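Local structure of immunomodulatory active chitinase (6G9C) at residues A[251-256]-A[356-362]. The protein probably hydrolyses chitin as a secreted family 18 glycosyl hydrolase and shows immunomodulatory activity in inflammatory lung disease. Numbering follows the deposited sequence.
Sequences VEQSSK and WIKQENY
With CG of W356 swung anti to the backbone N (chi1 175°), the indole reaches across to helix 251-261, while Y362 turns its CG anti to its carbonyl carbon (chi1 -80°), and both rings reach S255. This serine, small enough to let both come close, has its CB over a face of the tyrosine ring in a CH-pi contact, 4.2 Å from the centroid, and its OG at the indole edge, 3.3 Å from W356 CH2. V251 CG1 makes an apolar contact with W356 CZ3 (3.7 Å). One water donates to E252 O and bonds Y362 OH, each at 2.7 Å. Another accepts from W356 NE1 (3.1 Å). Beneath, I270 of strand 268-281 touches V251 and S255, and I268 touches Y362. A Schellman motif with N361 at positive phi, which asparagine tolerates better than most residues other than glycine, ends helix 347-360 and leads into Y362. Two outer helices packed side by side over barrel strands, here with the aromatic side chains of W356 and Y362 spanning the distance from one to the other, are characteristic of the family 18 TIM barrel.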
loop_
_atom_site.group_PDB
_atom_site.type_symbol
_atom_site.label_atom_id
_atom_site.label_comp_id
_atom_site.label_asym_id
_atom_site.label_seq_id
_atom_site.Cartn_x
_atom_site.Cartn_y
_atom_site.Cartn_z
ATOM N N VAL A 251 20.454 -30.752 -4.065
ATOM C CA VAL A 251 19.801 -29.704 -4.848
ATOM C C VAL A 251 19.790 -30.073 -6.324
ATOM O O VAL A 251 18.765 -29.960 -7.005
ATOM C CB VAL A 251 20.496 -28.349 -4.617
ATOM C CG1 VAL A 251 19.996 -27.323 -5.631
ATOM C CG2 VAL A 251 20.273 -27.863 -3.188
ATOM N N GLU A 252 20.933 -30.545 -6.830
ATOM C CA GLU A 252 21.069 -30.824 -8.255
ATOM C C GLU A 252 20.068 -31.870 -8.721
ATOM O O GLU A 252 19.398 -31.687 -9.740
ATOM C CB GLU A 252 22.495 -31.285 -8.566
ATOM C CG GLU A 252 22.727 -31.554 -10.049
ATOM C CD GLU A 252 24.015 -32.314 -10.312
ATOM O OE1 GLU A 252 24.141 -33.469 -9.846
ATOM O OE2 GLU A 252 24.901 -31.753 -10.988
ATOM N N GLN A 253 19.954 -32.980 -7.985
ATOM C CA GLN A 253 19.142 -34.099 -8.453
ATOM C C GLN A 253 17.658 -33.909 -8.149
ATOM O O GLN A 253 16.807 -34.286 -8.967
ATOM C CB GLN A 253 19.645 -35.407 -7.840
ATOM C CG GLN A 253 21.026 -35.813 -8.329
ATOM C CD GLN A 253 21.044 -36.087 -9.816
ATOM O OE1 GLN A 253 20.157 -36.754 -10.340
ATOM N NE2 GLN A 253 22.046 -35.557 -10.509
ATOM N N SER A 254 17.329 -33.348 -6.981
ATOM C CA SER A 254 15.929 -33.122 -6.634
ATOM C C SER A 254 15.275 -32.126 -7.587
ATOM O O SER A 254 14.132 -32.327 -8.019
ATOM C CB SER A 254 15.813 -32.656 -5.182
ATOM O OG SER A 254 16.359 -31.343 -4.987
ATOM N N SER A 255 15.990 -31.052 -7.944
ATOM C CA SER A 255 15.467 -30.120 -8.941
ATOM C C SER A 255 15.381 -30.776 -10.318
ATOM O O SER A 255 14.379 -30.620 -11.030
ATOM C CB SER A 255 16.340 -28.864 -8.983
ATOM O OG SER A 255 17.636 -29.162 -9.474
ATOM N N LYS A 256 16.418 -31.524 -10.706
ATOM C CA LYS A 256 16.371 -32.239 -11.973
ATOM C C LYS A 256 15.200 -33.208 -12.016
ATOM O O LYS A 256 14.616 -33.426 -13.082
ATOM C CB LYS A 256 17.686 -32.987 -12.211
ATOM C CG LYS A 256 17.713 -33.838 -13.474
ATOM C CD LYS A 256 19.076 -34.487 -13.666
ATOM C CE LYS A 256 19.256 -35.006 -15.084
ATOM N NZ LYS A 256 18.298 -36.099 -15.402
ATOM N N TRP A 356 25.104 -21.667 -9.641
ATOM C CA TRP A 356 24.616 -22.881 -10.291
ATOM C C TRP A 356 23.207 -22.685 -10.861
ATOM O O TRP A 356 22.923 -23.102 -11.991
ATOM C CB TRP A 356 24.641 -24.041 -9.294
ATOM C CG TRP A 356 24.041 -25.302 -9.826
ATOM C CD1 TRP A 356 24.664 -26.255 -10.577
ATOM C CD2 TRP A 356 22.691 -25.747 -9.649
ATOM N NE1 TRP A 356 23.784 -27.270 -10.877
ATOM C CE2 TRP A 356 22.567 -26.982 -10.315
ATOM C CE3 TRP A 356 21.580 -25.225 -8.983
ATOM C CZ2 TRP A 356 21.374 -27.701 -10.342
ATOM C CZ3 TRP A 356 20.391 -25.941 -9.015
ATOM C CH2 TRP A 356 20.300 -27.164 -9.685
ATOM N N ILE A 357 22.308 -22.063 -10.087
ATOM C CA ILE A 357 20.957 -21.769 -10.577
ATOM C C ILE A 357 21.028 -21.081 -11.933
ATOM O O ILE A 357 20.300 -21.428 -12.873
ATOM C CB ILE A 357 20.187 -20.900 -9.566
ATOM C CG1 ILE A 357 19.903 -21.656 -8.272
ATOM C CG2 ILE A 357 18.864 -20.394 -10.165
ATOM C CD1 ILE A 357 19.292 -20.740 -7.217
ATOM N N LYS A 358 21.920 -20.097 -12.056
ATOM C CA LYS A 358 22.047 -19.377 -13.317
ATOM C C LYS A 358 22.607 -20.279 -14.410
ATOM O O LYS A 358 22.162 -20.219 -15.564
ATOM C CB LYS A 358 22.931 -18.143 -13.119
ATOM C CG LYS A 358 22.675 -17.026 -14.107
ATOM C CD LYS A 358 23.743 -15.956 -14.035
ATOM C CE LYS A 358 23.810 -15.342 -12.654
ATOM N NZ LYS A 358 24.646 -14.109 -12.653
ATOM N N GLN A 359 23.574 -21.132 -14.064
ATOM C CA GLN A 359 24.199 -21.989 -15.066
ATOM C C GLN A 359 23.193 -22.957 -15.669
ATOM O O GLN A 359 23.196 -23.191 -16.882
ATOM C CB GLN A 359 25.367 -22.752 -14.440
ATOM C CG GLN A 359 26.056 -23.747 -15.368
ATOM C CD GLN A 359 26.989 -24.689 -14.618
ATOM O OE1 GLN A 359 28.208 -24.528 -14.651
ATOM N NE2 GLN A 359 26.415 -25.676 -13.936
ATOM N N GLU A 360 22.324 -23.526 -14.838
ATOM C CA GLU A 360 21.349 -24.516 -15.266
ATOM C C GLU A 360 20.038 -23.894 -15.717
ATOM O O GLU A 360 19.166 -24.619 -16.207
ATOM C CB GLU A 360 21.071 -25.510 -14.128
ATOM C CG GLU A 360 22.297 -26.294 -13.677
ATOM C CD GLU A 360 22.946 -27.063 -14.815
ATOM O OE1 GLU A 360 22.242 -27.852 -15.482
ATOM O OE2 GLU A 360 24.157 -26.867 -15.047
ATOM N N ASN A 361 19.883 -22.579 -15.551
ATOM C CA ASN A 361 18.684 -21.854 -15.966
ATOM C C ASN A 361 17.432 -22.383 -15.269
ATOM O O ASN A 361 16.393 -22.606 -15.892
ATOM C CB ASN A 361 18.517 -21.888 -17.487
ATOM C CG ASN A 361 19.842 -21.813 -18.213
ATOM O OD1 ASN A 361 20.473 -20.755 -18.273
ATOM N ND2 ASN A 361 20.284 -22.945 -18.755
ATOM N N TYR A 362 17.528 -22.574 -13.955
ATOM C CA TYR A 362 16.311 -22.790 -13.188
ATOM C C TYR A 362 15.606 -21.449 -12.989
ATOM O O TYR A 362 16.062 -20.405 -13.460
ATOM C CB TYR A 362 16.627 -23.509 -11.876
ATOM C CG TYR A 362 16.803 -24.995 -12.091
ATOM C CD1 TYR A 362 15.700 -25.811 -12.312
ATOM C CD2 TYR A 362 18.066 -25.578 -12.104
ATOM C CE1 TYR A 362 15.846 -27.170 -12.533
ATOM C CE2 TYR A 362 18.224 -26.945 -12.322
ATOM C CZ TYR A 362 17.103 -27.731 -12.534
ATOM O OH TYR A 362 17.234 -29.086 -12.753
HETATM O O HOH W 1 19.644 -30.065 -11.946
HETATM O O HOH W 2 24.560 -29.851 -12.426
#